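Local structure of putative mandelate racemase/muconate lactonizing enzyme (Bordetella bronchiseptica, 3DDM) at residues P79-A83 against R84-D88. The protein is of unknown function but belongs to the mandelate racemase/muconate lactonizing enzyme family of the enolase superfamily. The protein carries 1 engineered substitution. Sequence-based numbering, arbitrary orientation.
Sequences PLLTA and RAFAD
Arg84 lies in the loop that follows helix 65-81, and its CG lies 4.3 Å from the O of Leu80. The helical backbone angles end at Thr82, and Ala83 N makes a weak bond to Leu80 O. The side chain of Arg84 starts with CG between its own N and carbonyl carbon (chi1 51°) and bends at chi3. The bend lays the guanidinium forward alongside the backbone, beside Ala85 and above the ring of Phe86. NE and NH2 then grip a single atom, the O of Ala85, side-on. Arg84 NE to Ala85 O is 3.0 Å and bent, with an N-H...O angle of 146°; Arg84 NH2 to Ala85 O is 3.2 Å. Together the two bonds probably limit rotation of the guanidinium.

The loop belongs to the N-terminal domain of the enolase superfamily, where it is a helix-to-helix connection between 65-81 and 89-98. Phe86 turns its side chain back to the helix end. Its ring edge meets the carbonyl of Leu81 in the ring plane, Phe86 CE1 to Leu81 O 3.4 Å. A looser apolar contact joins Leu81 CD1 to Phe86 CE1 at 4.4 Å. Phe86 CE2 lies 3.5 Å above the guanidinium plane of Arg84, toward the rim of that group. Gln91 and Ala92 of helix 89-98 also touch this ring. Asp88 closes the loop as N-cap of that helix, its OD1 bonded to Gln91 N.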
ATOM      1  N   PRO A  79      11.365   9.925  13.147  1.00 47.36           N
ATOM      2  CA  PRO A  79      11.350   9.747  14.605  1.00 47.66           C
ATOM      3  C   PRO A  79      12.011   8.442  15.036  1.00 48.61           C
ATOM      4  O   PRO A  79      12.788   8.417  15.994  1.00 50.00           O
ATOM      5  CB  PRO A  79       9.869   9.771  14.943  1.00 47.32           C
ATOM      6  CG  PRO A  79       9.302  10.688  13.891  1.00 48.89           C
ATOM      7  CD  PRO A  79      10.009  10.219  12.645  1.00 47.82           C
ATOM      8  N   LEU A  80      11.702   7.353  14.343  1.00 47.69           N
ATOM      9  CA  LEU A  80      12.315   6.076  14.684  1.00 48.72           C
ATOM     10  C   LEU A  80      13.829   6.222  14.544  1.00 49.93           C
ATOM     11  O   LEU A  80      14.602   5.902  15.449  1.00 51.58           O
ATOM     12  CB  LEU A  80      11.826   4.976  13.739  1.00 47.54           C
ATOM     13  CG  LEU A  80      10.386   4.493  13.888  1.00 45.84           C
ATOM     14  CD1 LEU A  80      10.098   3.459  12.824  1.00 43.31           C
ATOM     15  CD2 LEU A  80      10.184   3.898  15.270  1.00 44.65           C
ATOM     16  N   LEU A  81      14.233   6.730  13.391  1.00 50.63           N
ATOM     17  CA  LEU A  81      15.634   6.927  13.054  1.00 51.02           C
ATOM     18  C   LEU A  81      16.427   7.831  14.014  1.00 50.37           C
ATOM     19  O   LEU A  81      17.558   7.507  14.382  1.00 50.04           O
ATOM     20  CB  LEU A  81      15.705   7.482  11.631  1.00 51.16           C
ATOM     21  CG  LEU A  81      16.776   6.987  10.669  1.00 51.73           C
ATOM     22  CD1 LEU A  81      16.802   5.455  10.629  1.00 50.05           C
ATOM     23  CD2 LEU A  81      16.478   7.581   9.286  1.00 51.85           C
ATOM     24  N   THR A  82      15.842   8.952  14.425  1.00 49.75           N
ATOM     25  CA  THR A  82      16.544   9.882  15.307  1.00 50.70           C
ATOM     26  C   THR A  82      16.351   9.683  16.817  1.00 52.40           C
ATOM     27  O   THR A  82      16.455  10.635  17.581  1.00 53.79           O
ATOM     28  CB  THR A  82      16.171  11.346  14.969  1.00 48.87           C
ATOM     29  OG1 THR A  82      14.795  11.588  15.293  1.00 46.83           O
ATOM     30  CG2 THR A  82      16.396  11.620  13.498  1.00 47.38           C
ATOM     31  N   ALA A  83      16.094   8.459  17.261  1.00 53.75           N
ATOM     32  CA  ALA A  83      15.893   8.220  18.688  1.00 54.60           C
ATOM     33  C   ALA A  83      16.941   7.278  19.282  1.00 55.94           C
ATOM     34  O   ALA A  83      16.969   7.039  20.494  1.00 57.20           O
ATOM     35  CB  ALA A  83      14.498   7.665  18.926  1.00 53.03           C
ATOM     36  N   ARG A  84      17.805   6.748  18.427  1.00 55.39           N
ATOM     37  CA  ARG A  84      18.850   5.843  18.878  1.00 54.75           C
ATOM     38  C   ARG A  84      19.998   5.841  17.885  1.00 55.09           C
ATOM     39  O   ARG A  84      19.960   6.549  16.873  1.00 56.46           O
ATOM     40  CB  ARG A  84      18.299   4.426  19.018  1.00 53.11           C
ATOM     41  CG  ARG A  84      17.570   3.936  17.793  1.00 51.25           C
ATOM     42  CD  ARG A  84      17.346   2.446  17.866  1.00 50.84           C
ATOM     43  NE  ARG A  84      18.611   1.727  17.811  1.00 51.52           N
ATOM     44  CZ  ARG A  84      18.712   0.412  17.654  1.00 52.09           C
ATOM     45  NH1 ARG A  84      17.616  -0.329  17.542  1.00 52.29           N
ATOM     46  NH2 ARG A  84      19.906  -0.160  17.584  1.00 51.02           N
ATOM     47  N   ALA A  85      21.019   5.047  18.183  1.00 52.98           N
ATOM     48  CA  ALA A  85      22.175   4.934  17.313  1.00 51.52           C
ATOM     49  C   ALA A  85      22.119   3.564  16.649  1.00 51.10           C
ATOM     50  O   ALA A  85      21.334   2.701  17.063  1.00 51.24           O
ATOM     51  CB  ALA A  85      23.446   5.080  18.117  1.00 51.98           C
ATOM     52  N   PHE A  86      22.940   3.365  15.620  1.00 49.41           N
ATOM     53  CA  PHE A  86      22.956   2.099  14.897  1.00 47.50           C
ATOM     54  C   PHE A  86      24.362   1.683  14.525  1.00 47.30           C
ATOM     55  O   PHE A  86      25.156   2.488  14.056  1.00 47.62           O
ATOM     56  CB  PHE A  86      22.098   2.202  13.628  1.00 46.59           C
ATOM     57  CG  PHE A  86      20.690   2.663  13.889  1.00 44.21           C
ATOM     58  CD1 PHE A  86      20.396   4.017  13.992  1.00 42.19           C
ATOM     59  CD2 PHE A  86      19.667   1.737  14.085  1.00 42.98           C
ATOM     60  CE1 PHE A  86      19.110   4.448  14.290  1.00 42.14           C
ATOM     61  CE2 PHE A  86      18.377   2.154  14.382  1.00 41.88           C
ATOM     62  CZ  PHE A  86      18.098   3.514  14.486  1.00 42.90           C
ATOM     63  N   ALA A  87      24.667   0.411  14.737  1.00 47.92           N
ATOM     64  CA  ALA A  87      25.988  -0.091  14.415  1.00 50.09           C
ATOM     65  C   ALA A  87      26.351   0.279  12.977  1.00 50.96           C
ATOM     66  O   ALA A  87      27.485   0.652  12.694  1.00 51.94           O
ATOM     67  CB  ALA A  87      26.031  -1.605  14.604  1.00 49.48           C
ATOM     68  N   ASP A  88      25.377   0.181  12.078  1.00 52.68           N
ATOM     69  CA  ASP A  88      25.574   0.501  10.665  1.00 53.81           C
ATOM     70  C   ASP A  88      24.221   0.680   9.976  1.00 54.20           C
ATOM     71  O   ASP A  88      23.170   0.517  10.608  1.00 54.13           O
ATOM     72  CB  ASP A  88      26.360  -0.615   9.977  1.00 55.03           C
ATOM     73  CG  ASP A  88      25.846  -1.988  10.332  1.00 56.71           C
ATOM     74  OD1 ASP A  88      24.613  -2.171  10.422  1.00 58.17           O
ATOM     75  OD2 ASP A  88      26.680  -2.895  10.512  1.00 59.75           O
TER